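Local coordinates for X-ray repair cross complementing protein 1 variant (Homo sapiens, PDB 6WH1) that probably serves as a scaffold that assembles DNA single-strand break repair complexes, this chain being its C-terminal BRCT domain, at residues D20-R23 with K24-Y28; A68-R71 with P72-Y76. All coordinates share one frame; numbering follows the deposited sequence.

Contacts 1 and 2 of this BRCT domain meet where helix 21-31 packs on helix 72-81, an example of how a small alpha/beta domain is held together partly by helices that pack on each other. Contact 1 (20-28) is the first turns of helix 21-31; contact 2 (68-76) is the passage from edge strand 68-70 into helix 72-81. Their centres lie about 12 Å apart, and the two helices touch directly. Leu25 CD2 meets Pro72 CB at 3.6 Å, Tyr28 CB meets Ile75 CG2 at 3.5 Å, and Glu21 OE2 probably hydrogen-bonds Tyr76 OH at 3.2 Å. Contact 1 also faces the chain of another protein, which does not touch contact 2.

Contact 1. Residues D20-R23 with K24-Y28; sequences DERR and KLIRY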
# COMPACT_ATOMS: atom_id res chain seq x y z
N ASP A 20 -4.19 13.05 -0.22
CA ASP A 20 -3.40 11.88 0.16
C ASP A 20 -4.10 10.58 -0.19
O ASP A 20 -3.75 9.52 0.36
CB ASP A 20 -3.06 11.93 1.65
CG ASP A 20 -4.28 11.70 2.54
OD1 ASP A 20 -4.10 11.66 3.78
OD2 ASP A 20 -5.42 11.58 2.03
N GLU A 21 -5.10 10.64 -1.07
CA GLU A 21 -5.88 9.44 -1.39
C GLU A 21 -4.98 8.34 -1.94
O GLU A 21 -5.20 7.16 -1.66
CB GLU A 21 -6.98 9.79 -2.39
CG GLU A 21 -8.23 10.39 -1.76
CD GLU A 21 -9.50 9.99 -2.50
OE1 GLU A 21 -9.40 9.53 -3.66
OE2 GLU A 21 -10.60 10.13 -1.92
N ARG A 22 -3.97 8.71 -2.73
CA ARG A 22 -3.06 7.71 -3.28
C ARG A 22 -2.35 6.95 -2.17
O ARG A 22 -2.30 5.71 -2.19
CB ARG A 22 -2.05 8.39 -4.21
CG ARG A 22 -1.10 7.44 -4.92
CD ARG A 22 -0.37 8.14 -6.06
NE ARG A 22 -1.11 8.07 -7.32
CZ ARG A 22 -1.00 7.07 -8.20
NH1 ARG A 22 -0.17 6.06 -7.96
NH2 ARG A 22 -1.71 7.09 -9.32
N ARG A 23 -1.81 7.68 -1.19
CA ARG A 23 -1.15 7.04 -0.06
C ARG A 23 -2.12 6.16 0.72
O ARG A 23 -1.76 5.05 1.13
CB ARG A 23 -0.54 8.11 0.85
CG ARG A 23 0.84 7.76 1.40
CD ARG A 23 1.25 8.72 2.51
NE ARG A 23 0.43 8.56 3.71
CZ ARG A 23 0.73 7.74 4.72
NH1 ARG A 23 1.84 7.02 4.68
NH2 ARG A 23 -0.08 7.66 5.76
N LYS A 24 -3.35 6.64 0.93
CA LYS A 24 -4.31 5.85 1.69
C LYS A 24 -4.65 4.55 0.96
O LYS A 24 -4.75 3.48 1.59
CB LYS A 24 -5.57 6.68 1.94
CG LYS A 24 -6.63 5.99 2.78
CD LYS A 24 -7.79 6.93 3.06
CE LYS A 24 -8.02 7.10 4.56
NZ LYS A 24 -9.08 6.20 5.07
N LEU A 25 -4.83 4.61 -0.36
CA LEU A 25 -5.14 3.41 -1.13
C LEU A 25 -3.98 2.43 -1.10
O LEU A 25 -4.19 1.22 -0.97
CB LEU A 25 -5.48 3.79 -2.57
CG LEU A 25 -6.75 4.62 -2.74
CD1 LEU A 25 -6.73 5.37 -4.07
CD2 LEU A 25 -7.97 3.72 -2.63
N ILE A 26 -2.75 2.94 -1.24
CA ILE A 26 -1.58 2.07 -1.11
C ILE A 26 -1.59 1.38 0.24
O ILE A 26 -1.41 0.16 0.34
CB ILE A 26 -0.29 2.89 -1.32
CG1 ILE A 26 -0.12 3.24 -2.80
CG2 ILE A 26 0.92 2.12 -0.78
CD1 ILE A 26 0.94 4.29 -3.05
N ARG A 27 -1.85 2.15 1.31
CA ARG A 27 -1.88 1.58 2.65
C ARG A 27 -2.90 0.45 2.75
O ARG A 27 -2.59 -0.64 3.23
CB ARG A 27 -2.19 2.68 3.67
CG ARG A 27 -2.38 2.18 5.09
CD ARG A 27 -2.55 3.34 6.07
NE ARG A 27 -2.95 2.88 7.40
CZ ARG A 27 -3.11 3.68 8.45
NH1 ARG A 27 -3.47 3.18 9.63
NH2 ARG A 27 -2.91 4.99 8.33
N TYR A 28 -4.13 0.69 2.29
CA TYR A 28 -5.19 -0.29 2.51
C TYR A 28 -4.98 -1.54 1.66
O TYR A 28 -5.12 -2.67 2.15
CB TYR A 28 -6.56 0.33 2.22
CG TYR A 28 -6.99 1.36 3.24
CD1 TYR A 28 -6.30 1.50 4.44
CD2 TYR A 28 -8.09 2.17 3.01
CE1 TYR A 28 -6.70 2.44 5.38
CE2 TYR A 28 -8.49 3.11 3.94
CZ TYR A 28 -7.79 3.24 5.13
OH TYR A 28 -8.19 4.18 6.05
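Arg22 and Ile26, one turn apart, touch through CG of the arginine and CD1 of the isoleucine, 4.2 Å from each other. Ile26 sets CG1 beside its own backbone N (chi1 -73°), which brings the branch back over the preceding turn, with CG1 3.4 Å from Arg22 O. That same oxygen accepts the amide of Ile26 at 3.0 Å, so the oxygen that takes the N-H also has the methylene packed against it. Leu25 repeats the pattern: its CG lies 3.2 Å from Glu21 O, which takes Leu25 N. Further i to i+4 bonds run from Lys24 N to Asp20 O and from Arg27 N to Arg23 O. This is the start of helix 21-31, the crossover helix of the beta-alpha-beta unit that joins strands 10-13 and 35-36 of the BRCT fold. Leu25 also packs on Phe17, while Arg22 bends at CG-CD to give NH2 to the carbonyls of Leu13 and Gly15. Arg23 and Arg27 bring their NH2 atoms within 4.7 Å of each other; each is salt-bridged to an acidic side chain of the chain of another protein, which probably eases the repulsion between the like charges.

Contact 2. Residues A68-R71 with P72-Y76; sequences AFVR and PRWIY
The junction between strand 68-70, at one edge of the parallel BRCT sheet, and helix 72-81 is closed by an apolar pair, Val70 and Trp74, and by one backbone bond. Val70 CG1 sits 3.4 Å from Trp74 CB and 3.5 Å from CE3 of the indole, meeting the ring obliquely, while CG2 reaches the same CE3 at 4.0 Å. Trp74 carries CG anti to its backbone N (chi1 177°), which brings the indole alongside Val70, the last residue of the strand. Its amide N gives a hydrogen bond to Arg71 O at 3.0 Å, with the donor well above the carbonyl plane (46° out of it), as the chain turns sharply through Pro72. The indole NE1, in the five-membered ring, gives its hydrogen to Leu85 O, and the rings of Phe46 and Tyr90 also meet the indole. Putting an alanine here would probably open a gap beside Val70 and leave the Leu85 carbonyl without its indole donor. Arg71 sends its guanidinium elsewhere, NH1 being held by the carbonyls of Thr49 and Gln51. Such a tryptophan in the last helix, buried against the sheet, is a hallmark of the BRCT fold.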
# COMPACT_ATOMS: atom_id res chain seq x y z
N ALA A 68 -11.47 -5.23 -14.15
CA ALA A 68 -12.54 -4.45 -13.55
C ALA A 68 -12.03 -3.07 -13.19
O ALA A 68 -10.90 -2.92 -12.72
CB ALA A 68 -13.11 -5.14 -12.31
N PHE A 69 -12.88 -2.06 -13.40
CA PHE A 69 -12.56 -0.67 -13.13
C PHE A 69 -13.41 -0.20 -11.96
O PHE A 69 -14.64 -0.25 -12.02
CB PHE A 69 -12.81 0.19 -14.36
CG PHE A 69 -12.01 -0.22 -15.56
CD1 PHE A 69 -12.50 -1.15 -16.46
CD2 PHE A 69 -10.75 0.31 -15.77
CE1 PHE A 69 -11.76 -1.53 -17.55
CE2 PHE A 69 -10.00 -0.08 -16.87
CZ PHE A 69 -10.51 -0.99 -17.76
N VAL A 70 -12.75 0.25 -10.89
CA VAL A 70 -13.40 0.49 -9.61
C VAL A 70 -12.92 1.81 -9.02
O VAL A 70 -11.80 2.26 -9.28
CB VAL A 70 -13.15 -0.66 -8.60
CG1 VAL A 70 -14.20 -0.65 -7.52
CG2 VAL A 70 -13.12 -2.01 -9.29
N ARG A 71 -13.78 2.43 -8.20
CA ARG A 71 -13.50 3.69 -7.53
C ARG A 71 -12.81 3.45 -6.19
O ARG A 71 -12.96 2.38 -5.59
CB ARG A 71 -14.79 4.47 -7.32
CG ARG A 71 -15.50 4.83 -8.61
CD ARG A 71 -15.16 6.24 -9.05
NE ARG A 71 -15.82 6.61 -10.30
CZ ARG A 71 -15.19 7.07 -11.37
NH1 ARG A 71 -13.88 7.23 -11.35
NH2 ARG A 71 -15.88 7.38 -12.46
N PRO A 72 -12.05 4.43 -5.70
CA PRO A 72 -11.36 4.26 -4.41
C PRO A 72 -12.29 4.01 -3.23
O PRO A 72 -11.83 3.49 -2.19
CB PRO A 72 -10.60 5.59 -4.25
CG PRO A 72 -10.42 6.10 -5.64
CD PRO A 72 -11.65 5.67 -6.39
N ARG A 73 -13.57 4.36 -3.35
CA ARG A 73 -14.49 4.10 -2.25
C ARG A 73 -14.66 2.61 -2.00
O ARG A 73 -14.97 2.20 -0.88
CB ARG A 73 -15.85 4.75 -2.51
CG ARG A 73 -16.69 4.87 -1.25
CD ARG A 73 -18.11 5.29 -1.54
NE ARG A 73 -19.05 4.72 -0.57
CZ ARG A 73 -20.35 4.58 -0.79
NH1 ARG A 73 -20.87 4.98 -1.94
NH2 ARG A 73 -21.14 4.05 0.14
N TRP A 74 -14.45 1.78 -3.03
CA TRP A 74 -14.44 0.33 -2.81
C TRP A 74 -13.40 -0.05 -1.76
O TRP A 74 -13.70 -0.77 -0.81
CB TRP A 74 -14.16 -0.40 -4.12
CG TRP A 74 -14.06 -1.89 -3.96
CD1 TRP A 74 -14.85 -2.69 -3.18
CD2 TRP A 74 -13.12 -2.77 -4.60
NE1 TRP A 74 -14.46 -4.00 -3.30
CE2 TRP A 74 -13.40 -4.08 -4.16
CE3 TRP A 74 -12.07 -2.57 -5.49
CZ2 TRP A 74 -12.67 -5.19 -4.59
CZ3 TRP A 74 -11.34 -3.67 -5.92
CH2 TRP A 74 -11.64 -4.96 -5.47
N ILE A 75 -12.17 0.42 -1.95
CA ILE A 75 -11.10 0.14 -0.99
C ILE A 75 -11.44 0.70 0.38
O ILE A 75 -11.27 0.03 1.41
CB ILE A 75 -9.76 0.70 -1.52
CG1 ILE A 75 -9.55 0.31 -2.99
CG2 ILE A 75 -8.61 0.22 -0.66
CD1 ILE A 75 -9.23 -1.15 -3.20
N TYR A 76 -11.93 1.94 0.41
CA TYR A 76 -12.25 2.57 1.70
C TYR A 76 -13.28 1.75 2.47
O TYR A 76 -13.09 1.44 3.65
CB TYR A 76 -12.76 3.99 1.50
CG TYR A 76 -11.79 4.90 0.79
CD1 TYR A 76 -10.42 4.80 1.03
CD2 TYR A 76 -12.23 5.85 -0.11
CE1 TYR A 76 -9.53 5.63 0.39
CE2 TYR A 76 -11.35 6.68 -0.77
CZ TYR A 76 -10.00 6.56 -0.51
OH TYR A 76 -9.11 7.39 -1.16